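Local coordinates for Slr1951 protein (PDB 3HX1) that is of uncharacterised function but carries an FHA domain, a fold that in its family generally reads phosphothreonine peptides, in an adenylate cyclase-like protein, at residues L14-L17 against R22-V25; T30-G35 against R39-I44; I70-E75 against N82-N87. All blocks are in the same frame, centred on the assembly; numbering follows the deposited sequence.

All three contacts belong to one FHA beta sandwich, in series along the chain. Contact 1 is a hairpin at the edge of the antiparallel sheet, contact 2 an edge pairing of the mixed sheet, and contact 3 where strands of the two sheets face each other. Contacts 1 and 2 have centres about 13 Å apart and share a core, with Leu14 CD2 4.1 Å from Ile42 CD1. Contacts 2 and 3, also about 13 Å between centres, meet where Phe31 CE2 lies 3.5 Å from Glu75 OE2. Contacts 1 and 3 sit on opposite sides of the chain's centre, nearest atoms about 8 Å apart. Contacts 2 and 3 probably border loops that bind phosphopeptide in FHA relatives.

Contact 1: residues L14-L17 against R22-V25; sequences LIIL and RREV
Ile16 lies alongside Arg23 and overlaps its guanidinium group, with CG2 3.8 Å above one face and offset toward the rim. The arginine gets there because its CG sits between the backbone N and the carbonyl carbon (chi1 77°), which turns the chain back toward Ile16 while the bend at chi3 lays the flat head beside it. Val25 CG2 closes the edge of that head and also meets Ile16 CD1 at 3.5 Å. Beyond this, Arg23 NH2 probably bonds to the carbonyl of Arg43. With an alanine here, the flank of Ile16 would probably lose its cover, and Val25 CG2 the flat group it borders.

The other face of the ribbon is built from Ile15, Leu17, Arg22 and Glu24. Ile15 CG2 rests 3.7 Å from Arg22 CG, and Leu17 CD1 sits 4.3 Å over the centre of the Arg22 guanidinium. Ile15 and Glu24 run side by side, the carboxylate going on to a salt bridge with Arg115. Four backbone bonds hold the ribbon, two at Leu14 and Val25 and two at Ile16 and Arg23; Ile16 N reaches Arg23 O at 2.8 Å. This is an antiparallel beta hairpin, here the edge of one sheet of the FHA sandwich.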
ATOM      1  N   LEU A  14      -3.680   0.347  -8.200  1.00 45.88           N
ATOM      2  CA  LEU A  14      -2.487   0.236  -7.379  1.00 44.50           C
ATOM      3  C   LEU A  14      -1.405  -0.546  -8.129  1.00 45.69           C
ATOM      4  O   LEU A  14      -1.573  -1.746  -8.381  1.00 44.49           O
ATOM      5  CB  LEU A  14      -2.835  -0.486  -6.072  1.00 36.76           C
ATOM      6  CG  LEU A  14      -2.037  -0.102  -4.828  1.00 39.05           C
ATOM      7  CD1 LEU A  14      -2.205   1.392  -4.572  1.00 39.44           C
ATOM      8  CD2 LEU A  14      -2.512  -0.907  -3.629  1.00 37.27           C
ATOM      9  N   ILE A  15      -0.311   0.125  -8.500  1.00 43.48           N
ATOM     10  CA  ILE A  15       0.787  -0.551  -9.186  1.00 44.54           C
ATOM     11  C   ILE A  15       1.760  -1.069  -8.125  1.00 44.40           C
ATOM     12  O   ILE A  15       2.458  -0.295  -7.459  1.00 42.62           O
ATOM     13  CB  ILE A  15       1.550   0.390 -10.147  1.00 38.04           C
ATOM     14  CG1 ILE A  15       0.594   0.958 -11.196  1.00 36.53           C
ATOM     15  CG2 ILE A  15       2.687  -0.367 -10.837  1.00 28.54           C
ATOM     16  CD1 ILE A  15      -0.173   2.161 -10.717  1.00 40.89           C
ATOM     17  N   ILE A  16       1.801  -2.383  -7.969  1.00 36.60           N
ATOM     18  CA  ILE A  16       2.659  -3.010  -6.975  1.00 36.20           C
ATOM     19  C   ILE A  16       3.932  -3.601  -7.564  1.00 35.90           C
ATOM     20  O   ILE A  16       3.897  -4.322  -8.565  1.00 39.34           O
ATOM     21  CB  ILE A  16       1.893  -4.127  -6.234  1.00 33.22           C
ATOM     22  CG1 ILE A  16       0.667  -3.525  -5.541  1.00 43.16           C
ATOM     23  CG2 ILE A  16       2.814  -4.827  -5.229  1.00 31.59           C
ATOM     24  CD1 ILE A  16      -0.315  -4.541  -5.056  1.00 42.30           C
ATOM     25  N   LEU A  17       5.055  -3.294  -6.923  1.00 41.22           N
ATOM     26  CA  LEU A  17       6.349  -3.799  -7.354  1.00 43.48           C
ATOM     27  C   LEU A  17       7.020  -4.534  -6.208  1.00 44.29           C
ATOM     28  O   LEU A  17       7.346  -3.927  -5.187  1.00 43.04           O
ATOM     29  CB  LEU A  17       7.249  -2.653  -7.801  1.00 44.55           C
ATOM     30  CG  LEU A  17       8.669  -3.096  -8.152  1.00 47.66           C
ATOM     31  CD1 LEU A  17       8.604  -4.140  -9.259  1.00 43.94           C
ATOM     32  CD2 LEU A  17       9.502  -1.902  -8.580  1.00 37.83           C
ATOM     33  N   ARG A  22       6.275  -6.409 -11.285  1.00 37.77           N
ATOM     34  CA  ARG A  22       5.357  -5.285 -11.229  1.00 34.29           C
ATOM     35  C   ARG A  22       3.976  -5.721 -11.722  1.00 34.88           C
ATOM     36  O   ARG A  22       3.860  -6.304 -12.803  1.00 28.85           O
ATOM     37  CB  ARG A  22       5.902  -4.137 -12.090  1.00 30.39           C
ATOM     38  CG  ARG A  22       5.022  -2.915 -12.078  1.00 26.64           C
ATOM     39  CD  ARG A  22       5.565  -1.746 -12.910  1.00 23.06           C
ATOM     40  NE  ARG A  22       6.819  -1.206 -12.387  1.00 24.47           N
ATOM     41  CZ  ARG A  22       8.029  -1.627 -12.750  1.00 47.87           C
ATOM     42  NH1 ARG A  22       8.175  -2.601 -13.645  1.00 45.65           N
ATOM     43  NH2 ARG A  22       9.104  -1.065 -12.217  1.00 58.71           N
ATOM     44  N   ARG A  23       2.934  -5.454 -10.934  1.00 36.46           N
ATOM     45  CA  ARG A  23       1.575  -5.836 -11.337  1.00 38.71           C
ATOM     46  C   ARG A  23       0.565  -4.795 -10.888  1.00 41.81           C
ATOM     47  O   ARG A  23       0.850  -3.985 -10.012  1.00 33.22           O
ATOM     48  CB  ARG A  23       1.181  -7.167 -10.725  1.00 34.29           C
ATOM     49  CG  ARG A  23       0.814  -7.059  -9.251  1.00 54.61           C
ATOM     50  CD  ARG A  23       0.453  -8.411  -8.686  1.00 68.40           C
ATOM     51  NE  ARG A  23       1.114  -8.639  -7.410  1.00 69.62           N
ATOM     52  CZ  ARG A  23       0.679  -8.178  -6.245  1.00 66.33           C
ATOM     53  NH1 ARG A  23      -0.434  -7.459  -6.180  1.00 73.82           N
ATOM     54  NH2 ARG A  23       1.366  -8.432  -5.145  1.00 64.03           N
ATOM     55  N   GLU A  24      -0.624  -4.826 -11.481  1.00 39.62           N
ATOM     56  CA  GLU A  24      -1.665  -3.868 -11.129  1.00 36.83           C
ATOM     57  C   GLU A  24      -2.856  -4.486 -10.401  1.00 47.80           C
ATOM     58  O   GLU A  24      -3.280  -5.601 -10.695  1.00 44.13           O
ATOM     59  CB  GLU A  24      -2.148  -3.128 -12.377  1.00 41.74           C
ATOM     60  CG  GLU A  24      -1.316  -1.904 -12.722  1.00 49.21           C
ATOM     61  CD  GLU A  24      -1.784  -1.215 -13.994  1.00 49.36           C
ATOM     62  OE1 GLU A  24      -2.983  -1.320 -14.330  1.00 48.19           O
ATOM     63  OE2 GLU A  24      -0.955  -0.551 -14.651  1.00 50.77           O
ATOM     64  N   VAL A  25      -3.377  -3.736  -9.435  1.00 48.62           N
ATOM     65  CA  VAL A  25      -4.513  -4.149  -8.633  1.00 45.30           C
ATOM     66  C   VAL A  25      -5.565  -3.059  -8.715  1.00 43.46           C
ATOM     67  O   VAL A  25      -5.250  -1.865  -8.650  1.00 42.61           O
ATOM     68  CB  VAL A  25      -4.116  -4.321  -7.159  1.00 44.16           C
ATOM     69  CG1 VAL A  25      -5.334  -4.666  -6.329  1.00 38.42           C
ATOM     70  CG2 VAL A  25      -3.065  -5.397  -7.031  1.00 50.88           C
TER

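Contact 2: residues T30-G35 against R39-I44; sequences TFYTIG and RADIRI
Ala40 CB lies against the Gly35 backbone, 3.4 Å from Gly35 N. Asp41 follows and locks onto Thr33 in both directions. Its OD2 takes the Thr33 N-H on the anti lone pair at 2.6 Å, and Thr33 OG1 at 2.7 Å from 62° above the carboxylate plane. In return Asp41 N gives its hydrogen to Thr33 OG1 at 3.0 Å. That hydroxyl can serve both because it stands between the threonine's own N and carbonyl carbon (chi1 53°). Two donors on one oxygen should restrain the rotation of the carboxylate, and Asp41 CB meets the edge of the Tyr32 ring. Ile42 N then bonds to Thr33 O at 3.1 Å, while Ile42 CD1 lies over a face of that ring, 4.0 Å from Tyr32 CG. Ile42 O receives a weak bond from Gly35 N. At Arg43, CA approaches Gly35 O at 3.2 Å in a C-H...O contact, and the side chain runs to the carbonyl of Arg36. Ile44 N closes the run, 2.8 Å from Gly35 O and well above its carbonyl plane. Such short parallel pairing flanks the Gly-Arg-Ser loop (Gly35 to Ser37), which in FHA relatives takes part in phosphopeptide recognition.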
ATOM      1  N   THR A  30     -13.629  -1.020   0.644  1.00 41.06           N
ATOM      2  CA  THR A  30     -13.535   0.037   1.637  1.00 40.80           C
ATOM      3  C   THR A  30     -12.325  -0.064   2.554  1.00 41.32           C
ATOM      4  O   THR A  30     -11.785   0.950   3.011  1.00 47.51           O
ATOM      5  CB  THR A  30     -14.792   0.034   2.513  1.00 47.09           C
ATOM      6  OG1 THR A  30     -15.917   0.445   1.728  1.00 53.38           O
ATOM      7  CG2 THR A  30     -14.625   0.959   3.703  1.00 53.78           C
ATOM      8  N   PHE A  31     -11.910  -1.293   2.832  1.00 43.04           N
ATOM      9  CA  PHE A  31     -10.784  -1.540   3.716  1.00 34.66           C
ATOM     10  C   PHE A  31      -9.912  -2.629   3.089  1.00 37.68           C
ATOM     11  O   PHE A  31     -10.419  -3.598   2.528  1.00 47.83           O
ATOM     12  CB  PHE A  31     -11.320  -1.998   5.074  1.00 32.98           C
ATOM     13  CG  PHE A  31     -10.263  -2.219   6.115  1.00 48.36           C
ATOM     14  CD1 PHE A  31      -9.811  -1.169   6.907  1.00 53.52           C
ATOM     15  CD2 PHE A  31      -9.738  -3.486   6.322  1.00 47.18           C
ATOM     16  CE1 PHE A  31      -8.853  -1.383   7.893  1.00 54.86           C
ATOM     17  CE2 PHE A  31      -8.779  -3.709   7.305  1.00 43.85           C
ATOM     18  CZ  PHE A  31      -8.336  -2.655   8.093  1.00 48.18           C
ATOM     19  N   TYR A  32      -8.598  -2.456   3.175  1.00 42.63           N
ATOM     20  CA  TYR A  32      -7.666  -3.428   2.622  1.00 38.97           C
ATOM     21  C   TYR A  32      -6.453  -3.545   3.522  1.00 44.83           C
ATOM     22  O   TYR A  32      -5.841  -2.536   3.861  1.00 48.33           O
ATOM     23  CB  TYR A  32      -7.171  -2.984   1.249  1.00 38.63           C
ATOM     24  CG  TYR A  32      -8.110  -3.193   0.089  1.00 41.48           C
ATOM     25  CD1 TYR A  32      -8.417  -4.475  -0.371  1.00 43.66           C
ATOM     26  CD2 TYR A  32      -8.634  -2.103  -0.606  1.00 44.99           C
ATOM     27  CE1 TYR A  32      -9.210  -4.663  -1.507  1.00 53.11           C
ATOM     28  CE2 TYR A  32      -9.426  -2.278  -1.740  1.00 42.67           C
ATOM     29  CZ  TYR A  32      -9.714  -3.559  -2.187  1.00 51.76           C
ATOM     30  OH  TYR A  32     -10.485  -3.720  -3.320  1.00 60.22           O
ATOM     31  N   THR A  33      -6.101  -4.760   3.925  1.00 41.86           N
ATOM     32  CA  THR A  33      -4.897  -4.933   4.728  1.00 44.44           C
ATOM     33  C   THR A  33      -3.829  -5.231   3.694  1.00 43.44           C
ATOM     34  O   THR A  33      -4.124  -5.776   2.628  1.00 38.59           O
ATOM     35  CB  THR A  33      -4.982  -6.114   5.715  1.00 43.37           C
ATOM     36  OG1 THR A  33      -5.359  -7.305   5.011  1.00 43.09           O
ATOM     37  CG2 THR A  33      -5.988  -5.818   6.811  1.00 49.40           C
ATOM     38  N   ILE A  34      -2.592  -4.874   3.997  1.00 45.45           N
ATOM     39  CA  ILE A  34      -1.504  -5.085   3.061  1.00 37.71           C
ATOM     40  C   ILE A  34      -0.323  -5.703   3.775  1.00 41.42           C
ATOM     41  O   ILE A  34       0.010  -5.305   4.895  1.00 35.97           O
ATOM     42  CB  ILE A  34      -1.063  -3.747   2.460  1.00 40.22           C
ATOM     43  CG1 ILE A  34      -2.231  -3.105   1.712  1.00 48.38           C
ATOM     44  CG2 ILE A  34       0.119  -3.955   1.544  1.00 47.64           C
ATOM     45  CD1 ILE A  34      -1.945  -1.699   1.250  1.00 56.30           C
ATOM     46  N   GLY A  35       0.322  -6.672   3.129  1.00 30.84           N
ATOM     47  CA  GLY A  35       1.467  -7.310   3.747  1.00 37.58           C
ATOM     48  C   GLY A  35       1.975  -8.499   2.967  1.00 41.32           C
ATOM     49  O   GLY A  35       1.422  -8.841   1.921  1.00 36.64           O
ATOM     50  N   ARG A  39      -2.591 -13.828   4.681  1.00 37.54           N
ATOM     51  CA  ARG A  39      -3.709 -13.209   5.415  1.00 44.47           C
ATOM     52  C   ARG A  39      -4.118 -11.873   4.793  1.00 43.46           C
ATOM     53  O   ARG A  39      -5.305 -11.565   4.683  1.00 52.36           O
ATOM     54  CB  ARG A  39      -3.328 -12.950   6.881  1.00 53.08           C
ATOM     55  CG  ARG A  39      -3.664 -14.048   7.881  1.00 59.24           C
ATOM     56  CD  ARG A  39      -3.326 -13.584   9.301  1.00 74.14           C
ATOM     57  NE  ARG A  39      -1.908 -13.232   9.436  1.00 83.03           N
ATOM     58  CZ  ARG A  39      -1.424 -12.353  10.316  1.00 86.35           C
ATOM     59  NH1 ARG A  39      -2.238 -11.721  11.152  1.00 84.14           N
ATOM     60  NH2 ARG A  39      -0.120 -12.106  10.362  1.00 87.27           N
ATOM     61  N   ALA A  40      -3.121 -11.083   4.410  1.00 47.75           N
ATOM     62  CA  ALA A  40      -3.327  -9.765   3.811  1.00 47.44           C
ATOM     63  C   ALA A  40      -4.180  -9.796   2.547  1.00 44.83           C
ATOM     64  O   ALA A  40      -4.036 -10.688   1.716  1.00 48.15           O
ATOM     65  CB  ALA A  40      -1.959  -9.114   3.499  1.00 45.14           C
ATOM     66  N   ASP A  41      -5.055  -8.806   2.404  1.00 38.67           N
ATOM     67  CA  ASP A  41      -5.915  -8.704   1.231  1.00 36.90           C
ATOM     68  C   ASP A  41      -5.066  -8.484  -0.019  1.00 42.13           C
ATOM     69  O   ASP A  41      -5.326  -9.073  -1.064  1.00 40.05           O
ATOM     70  CB  ASP A  41      -6.892  -7.547   1.404  1.00 41.00           C
ATOM     71  CG  ASP A  41      -7.756  -7.699   2.646  1.00 41.03           C
ATOM     72  OD1 ASP A  41      -8.596  -8.632   2.685  1.00 43.92           O
ATOM     73  OD2 ASP A  41      -7.593  -6.891   3.591  1.00 41.87           O
ATOM     74  N   ILE A  42      -4.045  -7.637   0.093  1.00 39.05           N
ATOM     75  CA  ILE A  42      -3.158  -7.350  -1.033  1.00 34.94           C
ATOM     76  C   ILE A  42      -1.756  -7.800  -0.658  1.00 36.51           C
ATOM     77  O   ILE A  42      -1.109  -7.182   0.175  1.00 24.51           O
ATOM     78  CB  ILE A  42      -3.145  -5.848  -1.343  1.00 38.52           C
ATOM     79  CG1 ILE A  42      -4.559  -5.397  -1.736  1.00 44.15           C
ATOM     80  CG2 ILE A  42      -2.152  -5.556  -2.450  1.00 30.42           C
ATOM     81  CD1 ILE A  42      -4.727  -3.907  -1.860  1.00 39.38           C
ATOM     82  N   ARG A  43      -1.274  -8.878  -1.256  1.00 39.33           N
ATOM     83  CA  ARG A  43       0.044  -9.361  -0.890  1.00 39.20           C
ATOM     84  C   ARG A  43       1.165  -8.597  -1.523  1.00 40.20           C
ATOM     85  O   ARG A  43       1.146  -8.345  -2.724  1.00 33.38           O
ATOM     86  CB  ARG A  43       0.215 -10.844  -1.234  1.00 43.83           C
ATOM     87  CG  ARG A  43      -0.653 -11.763  -0.404  1.00 63.17           C
ATOM     88  CD  ARG A  43      -0.325 -13.222  -0.667  1.00 64.83           C
ATOM     89  NE  ARG A  43       0.979 -13.613  -0.138  1.00 61.89           N
ATOM     90  CZ  ARG A  43       1.479 -14.845  -0.212  1.00 68.51           C
ATOM     91  NH1 ARG A  43       0.794 -15.822  -0.794  1.00 63.82           N
ATOM     92  NH2 ARG A  43       2.668 -15.105   0.309  1.00 74.63           N
ATOM     93  N   ILE A  44       2.127  -8.201  -0.696  1.00 48.64           N
ATOM     94  CA  ILE A  44       3.315  -7.519  -1.177  1.00 52.17           C
ATOM     95  C   ILE A  44       4.444  -8.464  -0.793  1.00 56.35           C
ATOM     96  O   ILE A  44       4.906  -8.471   0.349  1.00 53.92           O
ATOM     97  CB  ILE A  44       3.544  -6.155  -0.511  1.00 45.23           C
ATOM     98  CG1 ILE A  44       2.678  -5.076  -1.170  1.00 33.69           C
ATOM     99  CG2 ILE A  44       4.991  -5.743  -0.708  1.00 54.37           C
ATOM    100  CD1 ILE A  44       1.223  -5.313  -1.078  1.00 38.69           C
TER

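Contact 3: residues I70-E75 against N82-N87; sequences IIDGDE and NGLMIN
Leu84 pushes its tip against that of Ile70, and in doing so links the two sheets of the FHA beta sandwich: strand 68-72 belongs to the mixed sheet and strand 84-86 to the antiparallel one. The short strand segments stay 8.9 Å apart at closest approach and run at 126°, so they face each other through side chains and are not paired edge to edge.

The apolar part comes first. Ile70 holds CG1 anti to its backbone N (chi1 175°) and continues extended, which carries CD1 straight out to Leu84. Leu84 CD1 is tightly packed there, 3.3 Å from Ile70 CD1 and 3.4 Å from Ile70 CG1. The same methyl touches the backbone at the end of strand 68-72, 3.8 Å from Asp72 N. Asp72 CB adds to it, 4.0 Å from Leu84 CG. Around this pair the core continues, with Ala54 and Leu56 against Ile70 and Ile102 against Leu84.

Asp72 is the polar side chain here. Its meetings across the contact are van der Waals ones, and beyond them it touches Ser79 and Ser80. The backbone on both sides is tied to one residue, since Gly83 O accepts from His53 NE2 and Gly73 shares backbone hydrogen bonding with His53. Asn82 and Gly83 match the Asn-Gly pair that FHA relatives place by the phosphopeptide surface, and probably lie there here too. Beside Gly83, Asp72 holds its CG anti to its backbone N (chi1 179°), and OD1 comes to rest 3.4 Å from Gly83 CA.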
ATOM      1  N   ILE A  70      -3.868   5.621   3.805  1.00 31.64           N
ATOM      2  CA  ILE A  70      -3.057   4.472   4.201  1.00 31.96           C
ATOM      3  C   ILE A  70      -2.465   4.710   5.588  1.00 34.90           C
ATOM      4  O   ILE A  70      -1.866   5.746   5.848  1.00 36.28           O
ATOM      5  CB  ILE A  70      -1.905   4.197   3.188  1.00 47.82           C
ATOM      6  CG1 ILE A  70      -1.017   3.069   3.724  1.00 45.56           C
ATOM      7  CG2 ILE A  70      -1.085   5.472   2.950  1.00 41.15           C
ATOM      8  CD1 ILE A  70       0.076   2.611   2.787  1.00 32.21           C
ATOM      9  N   ILE A  71      -2.648   3.746   6.480  1.00 35.24           N
ATOM     10  CA  ILE A  71      -2.146   3.857   7.833  1.00 36.88           C
ATOM     11  C   ILE A  71      -1.102   2.770   8.032  1.00 36.81           C
ATOM     12  O   ILE A  71      -1.272   1.658   7.552  1.00 34.56           O
ATOM     13  CB  ILE A  71      -3.295   3.673   8.854  1.00 42.76           C
ATOM     14  CG1 ILE A  71      -4.348   4.768   8.662  1.00 44.71           C
ATOM     15  CG2 ILE A  71      -2.765   3.729  10.270  1.00 45.87           C
ATOM     16  CD1 ILE A  71      -5.502   4.378   7.787  1.00 38.92           C
ATOM     17  N   ASP A  72      -0.017   3.093   8.728  1.00 34.54           N
ATOM     18  CA  ASP A  72       1.035   2.119   8.975  1.00 37.31           C
ATOM     19  C   ASP A  72       0.627   1.187  10.102  1.00 35.99           C
ATOM     20  O   ASP A  72      -0.073   1.597  11.029  1.00 50.38           O
ATOM     21  CB  ASP A  72       2.348   2.827   9.335  1.00 32.29           C
ATOM     22  CG  ASP A  72       3.482   1.851   9.631  1.00 40.72           C
ATOM     23  OD1 ASP A  72       3.859   1.055   8.739  1.00 40.28           O
ATOM     24  OD2 ASP A  72       4.001   1.882  10.766  1.00 52.69           O
ATOM     25  N   GLY A  73       1.062  -0.069   9.999  1.00 36.89           N
ATOM     26  CA  GLY A  73       0.760  -1.075  11.013  1.00 37.84           C
ATOM     27  C   GLY A  73      -0.411  -1.983  10.683  1.00 33.27           C
ATOM     28  O   GLY A  73      -1.200  -1.679   9.784  1.00 36.29           O
ATOM     29  N   ASP A  74      -0.528  -3.100  11.397  1.00 32.59           N
ATOM     30  CA  ASP A  74      -1.637  -4.034  11.146  1.00 39.18           C
ATOM     31  C   ASP A  74      -2.940  -3.550  11.771  1.00 35.88           C
ATOM     32  O   ASP A  74      -3.006  -2.438  12.305  1.00 36.93           O
ATOM     33  CB  ASP A  74      -1.316  -5.457  11.641  1.00 40.98           C
ATOM     34  CG  ASP A  74      -0.824  -5.494  13.076  1.00 60.04           C
ATOM     35  OD1 ASP A  74      -1.326  -4.709  13.911  1.00 59.08           O
ATOM     36  OD2 ASP A  74       0.062  -6.330  13.370  1.00 66.40           O
ATOM     37  N   GLU A  75      -3.979  -4.375  11.691  1.00 39.64           N
ATOM     38  CA  GLU A  75      -5.289  -4.015  12.238  1.00 45.80           C
ATOM     39  C   GLU A  75      -5.283  -3.793  13.751  1.00 53.08           C
ATOM     40  O   GLU A  75      -6.097  -3.038  14.276  1.00 53.51           O
ATOM     41  CB  GLU A  75      -6.320  -5.085  11.873  1.00 48.37           C
ATOM     42  CG  GLU A  75      -6.840  -4.998  10.442  1.00 48.97           C
ATOM     43  CD  GLU A  75      -7.812  -6.119  10.111  1.00 68.49           C
ATOM     44  OE1 GLU A  75      -7.353  -7.273   9.950  1.00 77.22           O
ATOM     45  OE2 GLU A  75      -9.031  -5.850  10.022  1.00 77.64           O
ATOM     46  N   ASN A  82      10.221  -0.745   9.307  1.00 86.26           N
ATOM     47  CA  ASN A  82      10.251   0.158   8.168  1.00 79.14           C
ATOM     48  C   ASN A  82       8.781   0.450   7.918  1.00 72.68           C
ATOM     49  O   ASN A  82       8.012  -0.450   7.590  1.00 82.75           O
ATOM     50  CB  ASN A  82      10.867  -0.531   6.963  1.00 77.88           C
ATOM     51  N   GLY A  83       8.376   1.697   8.100  1.00 58.87           N
ATOM     52  CA  GLY A  83       6.980   2.023   7.896  1.00 57.49           C
ATOM     53  C   GLY A  83       6.665   2.321   6.449  1.00 61.08           C
ATOM     54  O   GLY A  83       6.943   1.522   5.552  1.00 62.04           O
ATOM     55  N   LEU A  84       6.070   3.481   6.227  1.00 58.93           N
ATOM     56  CA  LEU A  84       5.708   3.904   4.894  1.00 50.80           C
ATOM     57  C   LEU A  84       6.546   5.134   4.594  1.00 52.75           C
ATOM     58  O   LEU A  84       6.423   6.161   5.264  1.00 42.80           O
ATOM     59  CB  LEU A  84       4.219   4.243   4.851  1.00 41.42           C
ATOM     60  CG  LEU A  84       3.319   3.190   5.506  1.00 43.07           C
ATOM     61  CD1 LEU A  84       1.866   3.622   5.423  1.00 43.00           C
ATOM     62  CD2 LEU A  84       3.519   1.853   4.806  1.00 48.77           C
HETATM   63  N   MSE A  85       7.412   5.027   3.596  1.00 58.01           N
HETATM   64  CA  MSE A  85       8.261   6.146   3.230  1.00 59.28           C
HETATM   65  C   MSE A  85       7.778   6.781   1.942  1.00 57.39           C
HETATM   66  O   MSE A  85       7.705   6.135   0.902  1.00 49.12           O
HETATM   67  CB  MSE A  85       9.697   5.677   3.068  1.00 64.81           C
HETATM   68  CG  MSE A  85      10.693   6.795   2.904  1.00 68.16           C
HETATM   69 SE   MSE A  85      12.460   6.067   3.133  1.00 99.00          SE
HETATM   70  CE  MSE A  85      12.718   5.316   1.359  1.00 99.00           C
ATOM     71  N   ILE A  86       7.425   8.054   2.021  1.00 57.67           N
ATOM     72  CA  ILE A  86       6.954   8.772   0.853  1.00 60.23           C
ATOM     73  C   ILE A  86       7.880   9.957   0.642  1.00 65.39           C
ATOM     74  O   ILE A  86       8.031  10.810   1.522  1.00 70.04           O
ATOM     75  CB  ILE A  86       5.505   9.237   1.056  1.00 50.24           C
ATOM     76  CG1 ILE A  86       4.613   8.001   1.253  1.00 46.93           C
ATOM     77  CG2 ILE A  86       5.056  10.071  -0.129  1.00 40.16           C
ATOM     78  CD1 ILE A  86       3.142   8.290   1.378  1.00 40.27           C
ATOM     79  N   ASN A  87       8.525   9.987  -0.518  1.00 56.96           N
ATOM     80  CA  ASN A  87       9.459  11.051  -0.839  1.00 53.97           C
ATOM     81  C   ASN A  87      10.541  11.141   0.235  1.00 58.02           C
ATOM     82  O   ASN A  87      10.830  12.217   0.756  1.00 52.98           O
ATOM     83  CB  ASN A  87       8.714  12.374  -0.965  1.00 57.71           C
ATOM     84  CG  ASN A  87       7.539  12.282  -1.911  1.00 69.44           C
ATOM     85  OD1 ASN A  87       6.865  13.272  -2.188  1.00 76.78           O
ATOM     86  ND2 ASN A  87       7.283  11.083  -2.410  1.00 74.53           N
TER